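PDB 3I7J: beta-lactamase Mb2281c from Mycobacterium bovis, which probably acts as a serine hydrolase of the beta-lactamase family, whose relatives open beta-lactam rings or cleave related amide and ester bonds. Local coordinates for residues T248-F252 and G253-L257; C218-T221 and R222-G225. All blocks are in the same frame, centred on the assembly; numbering follows the deposited sequence.

Contact 1 (T248-F252 and G253-L257)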
loop_
_atom_site.group_PDB
_atom_site.type_symbol
_atom_site.label_atom_id
_atom_site.label_comp_id
_atom_site.label_asym_id
_atom_site.label_seq_id
_atom_site.Cartn_x
_atom_site.Cartn_y
_atom_site.Cartn_z
ATOM N N THR A 248 2.874 9.565 10.747
ATOM C CA THR A 248 2.877 10.851 11.438
ATOM C C THR A 248 1.452 11.354 11.628
ATOM O O THR A 248 0.511 10.881 10.979
ATOM C CB THR A 248 3.638 11.944 10.658
ATOM O OG1 THR A 248 2.787 12.502 9.645
ATOM C CG2 THR A 248 4.888 11.371 10.013
ATOM N N ALA A 249 1.311 12.324 12.526
ATOM C CA ALA A 249 0.024 12.924 12.839
ATOM C C ALA A 249 -0.192 14.234 12.082
ATOM O O ALA A 249 -0.838 15.152 12.585
ATOM C CB ALA A 249 -0.081 13.165 14.343
ATOM N N ARG A 250 0.364 14.326 10.880
ATOM C CA ARG A 250 0.192 15.519 10.059
ATOM C C ARG A 250 -0.130 15.104 8.629
ATOM O O ARG A 250 0.602 14.322 8.021
ATOM C CB ARG A 250 1.454 16.383 10.064
ATOM C CG ARG A 250 1.259 17.717 9.352
ATOM C CD ARG A 250 2.513 18.583 9.374
ATOM N NE ARG A 250 2.296 19.835 8.660
ATOM C CZ ARG A 250 3.234 20.752 8.444
ATOM N NH1 ARG A 250 4.469 20.566 8.889
ATOM N NH2 ARG A 250 2.935 21.858 7.778
ATOM N N ASP A 251 -1.226 15.632 8.097
ATOM C CA ASP A 251 -1.635 15.302 6.744
ATOM C C ASP A 251 -0.551 15.648 5.730
ATOM O O ASP A 251 0.202 16.601 5.916
ATOM C CB ASP A 251 -2.936 16.029 6.380
ATOM C CG ASP A 251 -4.119 15.565 7.210
ATOM O OD1 ASP A 251 -4.124 14.399 7.660
ATOM O OD2 ASP A 251 -5.061 16.362 7.408
ATOM N N PHE A 252 -0.479 14.853 4.666
ATOM C CA PHE A 252 0.494 15.040 3.593
ATOM C C PHE A 252 0.458 16.469 3.066
ATOM O O PHE A 252 -0.611 17.062 2.959
ATOM C CB PHE A 252 0.176 14.084 2.448
ATOM C CG PHE A 252 1.118 14.194 1.289
ATOM C CD1 PHE A 252 2.390 13.656 1.362
ATOM C CD2 PHE A 252 0.733 14.828 0.117
ATOM C CE1 PHE A 252 3.268 13.747 0.280
ATOM C CE2 PHE A 252 1.607 14.924 -0.972
ATOM C CZ PHE A 252 2.870 14.382 -0.886
ATOM N N GLY A 253 1.624 17.010 2.723
ATOM C CA GLY A 253 1.699 18.369 2.204
ATOM C C GLY A 253 3.104 18.678 1.707
ATOM O O GLY A 253 3.933 17.774 1.600
ATOM N N ASP A 254 3.385 19.941 1.406
ATOM C CA ASP A 254 4.709 20.313 0.920
ATOM C C ASP A 254 5.822 20.032 1.930
ATOM O O ASP A 254 6.969 19.798 1.542
ATOM C CB ASP A 254 4.755 21.798 0.527
ATOM C CG ASP A 254 3.797 22.138 -0.609
ATOM O OD1 ASP A 254 3.671 21.329 -1.558
ATOM O OD2 ASP A 254 3.182 23.225 -0.557
ATOM N N TRP A 255 5.489 20.054 3.217
ATOM C CA TRP A 255 6.484 19.800 4.258
ATOM C C TRP A 255 7.175 18.445 4.100
ATOM O O TRP A 255 8.343 18.287 4.461
ATOM C CB TRP A 255 5.847 19.868 5.660
ATOM C CG TRP A 255 4.863 18.763 5.934
ATOM C CD1 TRP A 255 3.531 18.748 5.618
ATOM C CD2 TRP A 255 5.152 17.484 6.514
ATOM N NE1 TRP A 255 2.976 17.537 5.961
ATOM C CE2 TRP A 255 3.948 16.742 6.509
ATOM C CE3 TRP A 255 6.312 16.890 7.034
ATOM C CZ2 TRP A 255 3.871 15.435 6.999
ATOM C CZ3 TRP A 255 6.233 15.585 7.523
ATOM C CH2 TRP A 255 5.018 14.874 7.499
ATOM N N ALA A 256 6.462 17.470 3.548
ATOM C CA ALA A 256 7.019 16.129 3.396
ATOM C C ALA A 256 7.777 15.888 2.099
ATOM O O ALA A 256 8.590 14.962 2.013
ATOM C CB ALA A 256 5.907 15.100 3.536
ATOM N N LEU A 257 7.513 16.726 1.100
ATOM C CA LEU A 257 8.137 16.593 -0.216
ATOM C C LEU A 257 9.644 16.315 -0.227
ATOM O O LEU A 257 10.121 15.539 -1.054
ATOM C CB LEU A 257 7.816 17.827 -1.072
ATOM C CG LEU A 257 6.322 18.057 -1.372
ATOM C CD1 LEU A 257 6.170 19.207 -2.373
ATOM C CD2 LEU A 257 5.710 16.786 -1.954
#

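Contact 2 (C218-T221 and R222-G225)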
loop_
_atom_site.group_PDB
_atom_site.type_symbol
_atom_site.label_atom_id
_atom_site.label_comp_id
_atom_site.label_asym_id
_atom_site.label_seq_id
_atom_site.Cartn_x
_atom_site.Cartn_y
_atom_site.Cartn_z
ATOM N N CYS A 218 17.407 6.819 -4.108
ATOM C CA CYS A 218 18.182 5.595 -4.191
ATOM C C CYS A 218 17.347 4.312 -4.116
ATOM O O CYS A 218 17.879 3.208 -4.266
ATOM C CB CYS A 218 19.272 5.609 -3.117
ATOM S SG CYS A 218 20.518 6.910 -3.388
ATOM N N ASN A 219 16.045 4.444 -3.886
ATOM C CA ASN A 219 15.191 3.264 -3.854
ATOM C C ASN A 219 15.235 2.671 -5.258
ATOM O O ASN A 219 15.321 3.407 -6.237
ATOM C CB ASN A 219 13.753 3.649 -3.472
ATOM C CG ASN A 219 13.527 3.633 -1.963
ATOM O OD1 ASN A 219 13.628 2.583 -1.321
ATOM N ND2 ASN A 219 13.231 4.793 -1.390
ATOM N N SER A 220 15.205 1.346 -5.364
ATOM C CA SER A 220 15.256 0.707 -6.680
ATOM C C SER A 220 13.918 0.880 -7.389
ATOM O O SER A 220 12.906 1.176 -6.747
ATOM C CB SER A 220 15.537 -0.784 -6.544
ATOM O OG SER A 220 14.410 -1.427 -5.988
ATOM N N THR A 221 13.913 0.678 -8.705
ATOM C CA THR A 221 12.690 0.801 -9.492
ATOM C C THR A 221 11.656 -0.256 -9.092
ATOM O O THR A 221 10.470 -0.106 -9.379
ATOM C CB THR A 221 12.974 0.662 -11.023
ATOM O OG1 THR A 221 13.697 -0.552 -11.267
ATOM C CG2 THR A 221 13.782 1.850 -11.541
ATOM N N ARG A 222 12.097 -1.317 -8.421
ATOM C CA ARG A 222 11.178 -2.380 -7.991
ATOM C C ARG A 222 10.500 -2.094 -6.646
ATOM O O ARG A 222 9.656 -2.867 -6.190
ATOM C CB ARG A 222 11.921 -3.712 -7.909
ATOM C CG ARG A 222 12.400 -4.243 -9.249
ATOM C CD ARG A 222 13.400 -5.360 -9.028
ATOM N NE ARG A 222 12.840 -6.470 -8.256
ATOM C CZ ARG A 222 13.579 -7.342 -7.580
ATOM N NH1 ARG A 222 14.902 -7.219 -7.582
ATOM N NH2 ARG A 222 13.001 -8.334 -6.910
ATOM N N THR A 223 10.887 -0.993 -6.017
ATOM C CA THR A 223 10.308 -0.592 -4.741
ATOM C C THR A 223 8.787 -0.474 -4.907
ATOM O O THR A 223 8.312 0.043 -5.915
ATOM C CB THR A 223 10.894 0.766 -4.288
ATOM O OG1 THR A 223 12.324 0.656 -4.200
ATOM C CG2 THR A 223 10.334 1.175 -2.916
ATOM N N PHE A 224 8.032 -0.967 -3.925
ATOM C CA PHE A 224 6.570 -0.920 -3.969
ATOM C C PHE A 224 6.028 -0.614 -2.571
ATOM O O PHE A 224 6.743 -0.772 -1.583
ATOM C CB PHE A 224 6.011 -2.262 -4.482
ATOM C CG PHE A 224 6.296 -3.433 -3.573
ATOM C CD1 PHE A 224 5.438 -3.742 -2.517
ATOM C CD2 PHE A 224 7.433 -4.218 -3.765
ATOM C CE1 PHE A 224 5.708 -4.818 -1.668
ATOM C CE2 PHE A 224 7.717 -5.298 -2.924
ATOM C CZ PHE A 224 6.851 -5.597 -1.874
ATOM N N GLY A 225 4.771 -0.181 -2.498
ATOM C CA GLY A 225 4.168 0.149 -1.220
ATOM C C GLY A 225 3.028 1.135 -1.393
ATOM O O GLY A 225 2.204 0.978 -2.294
#

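Contact 1 (T248-F252 and G253-L257)
The carbonyl oxygen of Asp251 takes a hydrogen bond from the indole of Trp255, with NE1 of Trp255 2.9 Å from O of Asp251. The bond is nearly straight (169° at the hydrogen), and the acceptor lies in the ring plane, which limits how the indole can turn; Arg250 and Ala256 take its two faces. The anti first torsion of Arg250 (chi1 -173°) and its extended chain carry it lengthwise over the indole, placing CD 3.7 Å from the centroid of the five-membered ring of Trp255, a CH-pi contact, and then the guanidinium as a cation-pi stack, its plane only 6° from that of the ring. Arginine suits the place: its flat cationic end lies on the indole while NH1 hydrogen-bonds to Pro11 O. The bend, from strand 242-248 of the central antiparallel sheet to the C-terminal helix 256-271, starts with an ST turn: OG1 of Thr248 accepts from N of Arg250 and is also hydrogen-bonded to Gly231 O. CB of Ala256, a small group, lies 3.7 Å above the opposite indole face. On the apolar side, CZ of Phe252 lies 3.9 Å from CD2 of Leu257; a large apolar ring suits a spot where it also meets Phe227 and Trp260.

Contact 2 (C218-T221 and R222-G225)
A local turn contact, held mainly by backbone and hydroxyl groups, reverses the chain just before strand 224-228 of the central antiparallel sheet. Its focus is the carbonyl oxygen of Ser220, which accepts two hydrogen bonds from Thr223. The backbone N of Thr223 lies 3.1 Å from O of Ser220. The hydroxyl comes closer, with OG1 of Thr223 2.7 Å from the same oxygen and tilted only 21° from the carbonyl plane. Threonine suits the position because its branches divide the work: with chi1 at -57°, OG1 stays beside its own backbone N and reaches the shared acceptor, while CG2 turns toward the side chain of Asn219. CB of Asn219 packs 3.4 Å from OG1 of Thr223, and the two side chains cross at about a right angle. OG of Ser220 takes a weak bond from the backbone N of Arg222 (3.4 Å), while its main partner is Asp237 of strand 232-237. Thr221 and Arg222 are the two central residues of the turn and are exposed, a place where polar side chains can meet solvent. The whole is a type I beta turn leading into strand 224-228, with the Thr223 hydroxyl reinforcing the turn's own bond at Ser220 O.

Following the chain from the N terminus, contact 2 comes first: it closes a tight turn at the end of the loop that leaves strand 205-206 and leads into strand 224-228. The chain then runs through the antiparallel strands 232-237 and 242-248 before contact 1 bends it from the last of these into helix 256-271. The two contacts therefore lie in series, neither enclosing nor crossing the other. They do not touch, their centres being about 21 Å apart and their nearest atoms about 11 Å. Both nevertheless belong to the same framework: contact 1 begins helix 256-271, and residues 218-219 of contact 2 pack on that helix farther along.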